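Local coordinates for protein Tubulin/ftsz, gtpase (Methanosaeta thermophila, PDB 3ZID) that binds GTP as a tubulin- and FtsZ-like GTPase of the archaeal cytoskeleton and is probably involved in the control of cell shape, at residues L173-L179 against E256-P262; G227-T233 against L320-A325. All blocks are in the same frame, centred on the assembly; numbering follows the deposited sequence.

How the contacts relate
Contact 1 lies where the nucleotide-binding half of this tubulin/FtsZ-like fold meets the other half; contact 2 lies within the mixed sheet and meets that junction through Gly232 and Thr233. Both are partly buried. Contact 1 joins the edge strand 172-175 of the parallel sheet, and the short helix after it, to a loop; side chains carry it, with two CH-pi contacts and one backbone hydrogen bond, and its Asn176 reaches GDP. Contact 2 is chiefly backbone pairing between strands 232-238 and 315-322, with a turn at one end that reaches the surface at Gly228. Their centres are 14 Å apart, and Leu173 links them: its N and O probably bond to Gly232 O and Thr233 OG1.

Contact 1: L173-L179 against E256-P262; sequences LVDNQYL and EVGLLYP. With GDP (guanosine-5'-diphosphate), chain C.
Tyr178 lays its ring against Pro262, whose CB sits over the middle of one face, 3.7 Å from the ring centroid and 13° off the normal. With CG anti to the backbone N (chi1 -177°), the ring leaves helix 176-179 toward the loop and slides past the proline in the opposite direction. Its far end reaches the 3-10 segment 256-258, where OH packs close to Glu256 CB and Val257 CG2.

Tyr261 is held between two aliphatic groups. Leu173 CD1 stands over the ring centre at 3.9 Å from the centroid, while CD of the adjoining Pro262 covers the opposite face nearer the rim. Leu173 and Tyr261 run side by side in the same direction, their CB atoms 3.9 Å apart.

Beside Pro262, Asp175 N donates to Leu260 O at 2.8 Å, an almost straight bond (172°) that ties the strand end to the loop. Leu179 CD1 lies 3.5 Å from the same Leu260 O. Asp175 caps helix 176-179: its OD1 accepts from Gln177 N, from above the carboxylate plane, and OD2 rests on Pro262 CD.

Asn176 turns to the nucleotide, taking a bond from GDP N2 on OD1 and giving one from ND2 to GDP N3. It thus meets the N2/N3 side of guanine, and N2 is the amino group that adenine lacks; the two bonds of Asp175 probably help hold the chain just before Asn176.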
loop_
_atom_site.group_PDB
_atom_site.type_symbol
_atom_site.label_atom_id
_atom_site.label_comp_id
_atom_site.label_asym_id
_atom_site.label_seq_id
_atom_site.Cartn_x
_atom_site.Cartn_y
_atom_site.Cartn_z
ATOM N N LEU A 173 -3.140 0.986 3.225
ATOM C CA LEU A 173 -1.988 0.492 3.971
ATOM C C LEU A 173 -1.867 -1.017 3.865
ATOM O O LEU A 173 -2.820 -1.728 4.096
ATOM C CB LEU A 173 -2.113 0.888 5.444
ATOM C CG LEU A 173 -2.159 2.385 5.759
ATOM C CD1 LEU A 173 -2.397 2.590 7.251
ATOM C CD2 LEU A 173 -0.862 3.079 5.304
ATOM N N VAL A 174 -0.673 -1.493 3.537
ATOM C CA VAL A 174 -0.374 -2.918 3.506
ATOM C C VAL A 174 0.765 -3.154 4.511
ATOM O O VAL A 174 1.881 -2.649 4.341
ATOM C CB VAL A 174 0.071 -3.368 2.093
ATOM C CG1 VAL A 174 0.276 -4.893 2.026
ATOM C CG2 VAL A 174 -0.943 -2.903 1.036
ATOM N N ASP A 175 0.481 -3.906 5.564
ATOM C CA ASP A 175 1.465 -4.112 6.627
ATOM C C ASP A 175 2.202 -5.439 6.461
ATOM O O ASP A 175 1.678 -6.484 6.809
ATOM C CB ASP A 175 0.790 -4.056 7.992
ATOM C CG ASP A 175 1.794 -4.117 9.152
ATOM O OD1 ASP A 175 3.024 -4.114 8.904
ATOM O OD2 ASP A 175 1.346 -4.121 10.317
ATOM N N ASN A 176 3.426 -5.389 5.938
ATOM C CA ASN A 176 4.200 -6.614 5.731
ATOM C C ASN A 176 4.341 -7.421 7.022
ATOM O O ASN A 176 4.321 -8.647 7.000
ATOM C CB ASN A 176 5.598 -6.308 5.173
ATOM C CG ASN A 176 5.647 -6.263 3.650
ATOM O OD1 ASN A 176 4.641 -6.477 2.964
ATOM N ND2 ASN A 176 6.836 -5.964 3.111
ATOM N N GLN A 177 4.474 -6.728 8.146
ATOM C CA GLN A 177 4.711 -7.406 9.414
ATOM C C GLN A 177 3.528 -8.246 9.825
ATOM O O GLN A 177 3.666 -9.432 10.112
ATOM C CB GLN A 177 5.051 -6.393 10.517
ATOM C CG GLN A 177 5.467 -7.030 11.844
ATOM C CD GLN A 177 6.629 -8.000 11.689
ATOM O OE1 GLN A 177 7.656 -7.661 11.092
ATOM N NE2 GLN A 177 6.475 -9.212 12.229
ATOM N N TYR A 178 2.355 -7.634 9.823
ATOM C CA TYR A 178 1.154 -8.341 10.215
ATOM C C TYR A 178 0.882 -9.495 9.250
ATOM O O TYR A 178 0.408 -10.557 9.659
ATOM C CB TYR A 178 -0.030 -7.377 10.225
ATOM C CG TYR A 178 -1.303 -8.034 10.702
ATOM C CD1 TYR A 178 -1.438 -8.433 12.031
ATOM C CD2 TYR A 178 -2.348 -8.315 9.818
ATOM C CE1 TYR A 178 -2.595 -9.044 12.477
ATOM C CE2 TYR A 178 -3.508 -8.943 10.257
ATOM C CZ TYR A 178 -3.624 -9.300 11.587
ATOM O OH TYR A 178 -4.769 -9.925 12.036
ATOM N N LEU A 179 1.233 -9.308 7.979
ATOM C CA LEU A 179 0.902 -10.297 6.957
ATOM C C LEU A 179 2.008 -11.336 6.801
ATOM O O LEU A 179 1.810 -12.371 6.162
ATOM C CB LEU A 179 0.616 -9.615 5.616
ATOM C CG LEU A 179 -0.576 -8.643 5.602
ATOM C CD1 LEU A 179 -0.761 -8.009 4.225
ATOM C CD2 LEU A 179 -1.865 -9.336 6.033
ATOM N N GLU A 256 -9.238 -8.247 12.070
ATOM C CA GLU A 256 -7.828 -7.987 11.769
ATOM C C GLU A 256 -7.251 -8.981 10.787
ATOM O O GLU A 256 -6.587 -8.605 9.818
ATOM C CB GLU A 256 -6.983 -8.032 13.051
ATOM C CG GLU A 256 -7.144 -6.853 13.987
ATOM C CD GLU A 256 -8.289 -7.032 14.975
ATOM O OE1 GLU A 256 -9.125 -7.948 14.774
ATOM O OE2 GLU A 256 -8.333 -6.270 15.972
ATOM N N VAL A 257 -7.531 -10.257 11.033
ATOM C CA VAL A 257 -7.023 -11.349 10.207
ATOM C C VAL A 257 -7.457 -11.186 8.745
ATOM O O VAL A 257 -6.830 -11.729 7.844
ATOM C CB VAL A 257 -7.428 -12.710 10.805
ATOM C CG1 VAL A 257 -6.865 -13.866 9.992
ATOM C CG2 VAL A 257 -6.921 -12.790 12.239
ATOM N N GLY A 258 -8.506 -10.403 8.509
ATOM C CA GLY A 258 -9.061 -10.226 7.171
ATOM C C GLY A 258 -8.490 -8.998 6.451
ATOM O O GLY A 258 -8.639 -8.851 5.233
ATOM N N LEU A 259 -7.864 -8.105 7.222
ATOM C CA LEU A 259 -7.360 -6.818 6.739
ATOM C C LEU A 259 -5.897 -6.874 6.252
ATOM O O LEU A 259 -5.147 -7.749 6.659
ATOM C CB LEU A 259 -7.487 -5.773 7.845
ATOM C CG LEU A 259 -8.910 -5.565 8.378
ATOM C CD1 LEU A 259 -8.875 -4.622 9.570
ATOM C CD2 LEU A 259 -9.855 -5.059 7.309
ATOM N N LEU A 260 -5.490 -5.940 5.391
ATOM C CA LEU A 260 -4.098 -5.877 4.934
ATOM C C LEU A 260 -3.219 -5.134 5.963
ATOM O O LEU A 260 -1.980 -5.234 5.963
ATOM C CB LEU A 260 -4.017 -5.191 3.573
ATOM C CG LEU A 260 -4.647 -5.932 2.394
ATOM C CD1 LEU A 260 -4.577 -5.054 1.179
ATOM C CD2 LEU A 260 -3.918 -7.246 2.130
ATOM N N TYR A 261 -3.891 -4.426 6.861
ATOM C CA TYR A 261 -3.279 -3.671 7.924
ATOM C C TYR A 261 -4.170 -3.933 9.138
ATOM O O TYR A 261 -5.375 -3.796 9.036
ATOM C CB TYR A 261 -3.253 -2.178 7.551
ATOM C CG TYR A 261 -2.821 -1.260 8.690
ATOM C CD1 TYR A 261 -3.749 -0.745 9.586
ATOM C CD2 TYR A 261 -1.479 -0.919 8.870
ATOM C CE1 TYR A 261 -3.355 0.090 10.625
ATOM C CE2 TYR A 261 -1.080 -0.087 9.905
ATOM C CZ TYR A 261 -2.018 0.412 10.774
ATOM O OH TYR A 261 -1.617 1.227 11.800
ATOM N N PRO A 262 -3.576 -4.283 10.293
ATOM C CA PRO A 262 -4.344 -4.731 11.467
ATOM C C PRO A 262 -5.092 -3.630 12.221
ATOM O O PRO A 262 -4.841 -3.438 13.414
ATOM C CB PRO A 262 -3.268 -5.323 12.385
ATOM C CG PRO A 262 -2.030 -4.582 12.041
ATOM C CD PRO A 262 -2.123 -4.309 10.544
HETATM P PB GDP C . 12.916 0.029 -3.993
HETATM O O1B GDP C . 11.670 0.898 -4.029
HETATM O O2B GDP C . 12.979 -0.834 -5.239
HETATM O O3B GDP C . 14.129 0.939 -3.915
HETATM O O3A GDP C . 12.911 -0.863 -2.660
HETATM P PA GDP C . 11.804 -1.987 -2.361
HETATM O O1A GDP C . 12.390 -3.351 -2.475
HETATM O O2A GDP C . 10.544 -1.830 -3.184
HETATM O "O5'" GDP C . 11.460 -1.604 -0.856
HETATM C "C5'" GDP C . 11.855 -2.484 0.185
HETATM C "C4'" GDP C . 10.653 -2.688 1.096
HETATM O "O4'" GDP C . 9.640 -3.360 0.346
HETATM C "C3'" GDP C . 11.045 -3.596 2.229
HETATM O "O3'" GDP C . 10.178 -3.285 3.317
HETATM C "C2'" GDP C . 10.730 -4.958 1.674
HETATM O "O2'" GDP C . 10.439 -5.855 2.740
HETATM C "C1'" GDP C . 9.482 -4.687 0.858
HETATM N N9 GDP C . 9.310 -5.535 -0.321
HETATM C C8 GDP C . 10.197 -5.751 -1.313
HETATM N N7 GDP C . 9.653 -6.544 -2.268
HETATM C C5 GDP C . 8.397 -6.834 -1.872
HETATM C C6 GDP C . 7.269 -7.599 -2.411
HETATM O O6 GDP C . 7.384 -8.211 -3.480
HETATM N N1 GDP C . 6.140 -7.631 -1.705
HETATM C C2 GDP C . 5.999 -6.993 -0.536
HETATM N N2 GDP C . 4.818 -7.095 0.109
HETATM N N3 GDP C . 6.984 -6.259 0.037
HETATM C C4 GDP C . 8.174 -6.150 -0.595
#

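Contact 2: G227-T233 against L320-A325; sequences GGLRMGT and LSLERA
Leu229 drapes over the chain that leaves strand 315-322. Its CB lies 3.5 Å from Leu322 O; CG then comes within 3.3 Å of Glu323 O, a carbonyl that CD2 also meets. The other branch, CD1, goes further, to Arg324 C and to Ala325 CB at 3.6 Å, and touches Leu322 CB as well. With CG anti to the carbonyl carbon (chi1 -61°) the side chain lies over the partner chain, and chi2 of 176° divides the branches. An alanine here would lose both branches, which is likely to open a gap over Glu323 and Ala325 and take from Ala325 CB one of its apolar neighbours.

The backbone beneath is joined by hydrogen bonds. Leu229 N gives a straight bond to Leu322 O, 2.8 Å long, and Leu322 N answers with one to Met231 O. Further in, Thr233 and Leu320 form an antiparallel hydrogen-bonded pair, N to O in both directions. Next to it Gly232 and Ser321 are a non-hydrogen-bonded pair, Gly232 CA making a CA-H...O contact with Leu320 O at 3.1 Å. Gly228, in the type II' turn 227-230, has Glu323 OE2 3.5 Å from its CA.

Strand 232-238 forms one edge of the mixed sheet and strand 315-322 lies next to it, bonded on through Ser321 to strand 270-279. Thr233 OG1 is bonded to Leu173 O of strand 172-175, and Ala325 precedes the long C-terminal helix 326-369.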
loop_
_atom_site.group_PDB
_atom_site.type_symbol
_atom_site.label_atom_id
_atom_site.label_comp_id
_atom_site.label_asym_id
_atom_site.label_seq_id
_atom_site.Cartn_x
_atom_site.Cartn_y
_atom_site.Cartn_z
ATOM N N GLY A 227 -11.828 10.105 4.244
ATOM C CA GLY A 227 -12.314 10.339 5.591
ATOM C C GLY A 227 -11.187 10.271 6.609
ATOM O O GLY A 227 -10.091 9.798 6.307
ATOM N N GLY A 228 -11.449 10.770 7.810
ATOM C CA GLY A 228 -10.552 10.578 8.934
ATOM C C GLY A 228 -9.100 10.941 8.664
ATOM O O GLY A 228 -8.812 12.054 8.237
ATOM N N LEU A 229 -8.200 9.983 8.889
ATOM C CA LEU A 229 -6.753 10.159 8.667
ATOM C C LEU A 229 -6.330 10.183 7.209
ATOM O O LEU A 229 -5.159 10.427 6.924
ATOM C CB LEU A 229 -5.964 9.009 9.296
ATOM C CG LEU A 229 -6.003 8.739 10.790
ATOM C CD1 LEU A 229 -5.196 7.485 11.050
ATOM C CD2 LEU A 229 -5.449 9.923 11.562
ATOM N N ARG A 230 -7.265 9.861 6.313
ATOM C CA ARG A 230 -7.000 9.707 4.877
ATOM C C ARG A 230 -6.053 8.547 4.622
ATOM O O ARG A 230 -5.274 8.532 3.657
ATOM C CB ARG A 230 -6.479 11.004 4.261
ATOM C CG ARG A 230 -7.507 12.111 4.263
ATOM C CD ARG A 230 -6.874 13.424 3.893
ATOM N NE ARG A 230 -6.299 13.412 2.553
ATOM C CZ ARG A 230 -6.974 13.738 1.457
ATOM N NH1 ARG A 230 -8.253 14.092 1.534
ATOM N NH2 ARG A 230 -6.371 13.713 0.279
ATOM N N MET A 231 -6.123 7.572 5.518
ATOM C CA MET A 231 -5.423 6.323 5.343
ATOM C C MET A 231 -6.406 5.235 5.684
ATOM O O MET A 231 -7.277 5.416 6.533
ATOM C CB MET A 231 -4.258 6.222 6.321
ATOM C CG MET A 231 -3.122 7.169 6.083
ATOM S SD MET A 231 -2.005 7.028 7.481
ATOM C CE MET A 231 -0.544 7.855 6.904
ATOM N N GLY A 232 -6.229 4.079 5.062
ATOM C CA GLY A 232 -7.135 2.980 5.305
ATOM C C GLY A 232 -6.529 1.698 4.829
ATOM O O GLY A 232 -5.318 1.596 4.638
ATOM N N THR A 233 -7.384 0.719 4.593
ATOM C CA THR A 233 -6.915 -0.572 4.156
ATOM C C THR A 233 -8.053 -1.313 3.480
ATOM O O THR A 233 -9.161 -0.778 3.376
ATOM C CB THR A 233 -6.304 -1.395 5.322
ATOM O OG1 THR A 233 -5.513 -2.468 4.784
ATOM C CG2 THR A 233 -7.393 -1.973 6.231
ATOM N N LEU A 320 -11.847 0.285 4.259
ATOM C CA LEU A 320 -11.906 0.974 5.546
ATOM C C LEU A 320 -11.113 2.262 5.489
ATOM O O LEU A 320 -10.082 2.341 4.833
ATOM C CB LEU A 320 -11.296 0.123 6.646
ATOM C CG LEU A 320 -11.976 -1.191 6.984
ATOM C CD1 LEU A 320 -11.262 -1.825 8.173
ATOM C CD2 LEU A 320 -13.440 -0.938 7.293
ATOM N N SER A 321 -11.635 3.270 6.164
ATOM C CA SER A 321 -10.951 4.521 6.402
ATOM C C SER A 321 -10.663 4.637 7.897
ATOM O O SER A 321 -11.552 4.389 8.708
ATOM C CB SER A 321 -11.869 5.665 5.951
ATOM O OG SER A 321 -11.360 6.932 6.300
ATOM N N LEU A 322 -9.447 5.038 8.272
ATOM C CA LEU A 322 -9.057 5.067 9.689
ATOM C C LEU A 322 -9.273 6.433 10.331
ATOM O O LEU A 322 -9.022 7.461 9.704
ATOM C CB LEU A 322 -7.591 4.659 9.855
ATOM C CG LEU A 322 -7.317 3.252 9.316
ATOM C CD1 LEU A 322 -5.864 2.843 9.549
ATOM C CD2 LEU A 322 -8.312 2.234 9.935
ATOM N N GLU A 323 -9.771 6.437 11.570
ATOM C CA GLU A 323 -9.761 7.633 12.415
ATOM C C GLU A 323 -8.468 7.684 13.227
ATOM O O GLU A 323 -7.918 8.750 13.465
ATOM C CB GLU A 323 -10.950 7.637 13.386
ATOM C CG GLU A 323 -12.315 7.745 12.722
ATOM C CD GLU A 323 -12.533 9.069 12.000
ATOM O OE1 GLU A 323 -12.208 10.130 12.569
ATOM O OE2 GLU A 323 -13.027 9.043 10.854
ATOM N N ARG A 324 -8.018 6.516 13.677
ATOM C CA ARG A 324 -6.817 6.376 14.493
ATOM C C ARG A 324 -5.950 5.239 13.946
ATOM O O ARG A 324 -6.466 4.272 13.372
ATOM C CB ARG A 324 -7.214 6.091 15.946
ATOM C CG ARG A 324 -8.221 7.091 16.476
ATOM C CD ARG A 324 -8.618 6.822 17.895
ATOM N NE ARG A 324 -9.781 5.951 18.003
ATOM C CZ ARG A 324 -9.720 4.706 18.457
ATOM N NH1 ARG A 324 -8.551 4.189 18.824
ATOM N NH2 ARG A 324 -10.817 3.982 18.546
ATOM N N ALA A 325 -4.635 5.360 14.108
ATOM C CA ALA A 325 -3.714 4.335 13.640
ATOM C C ALA A 325 -2.549 4.131 14.601
ATOM O O ALA A 325 -1.418 4.484 14.270
ATOM C CB ALA A 325 -3.174 4.716 12.284
#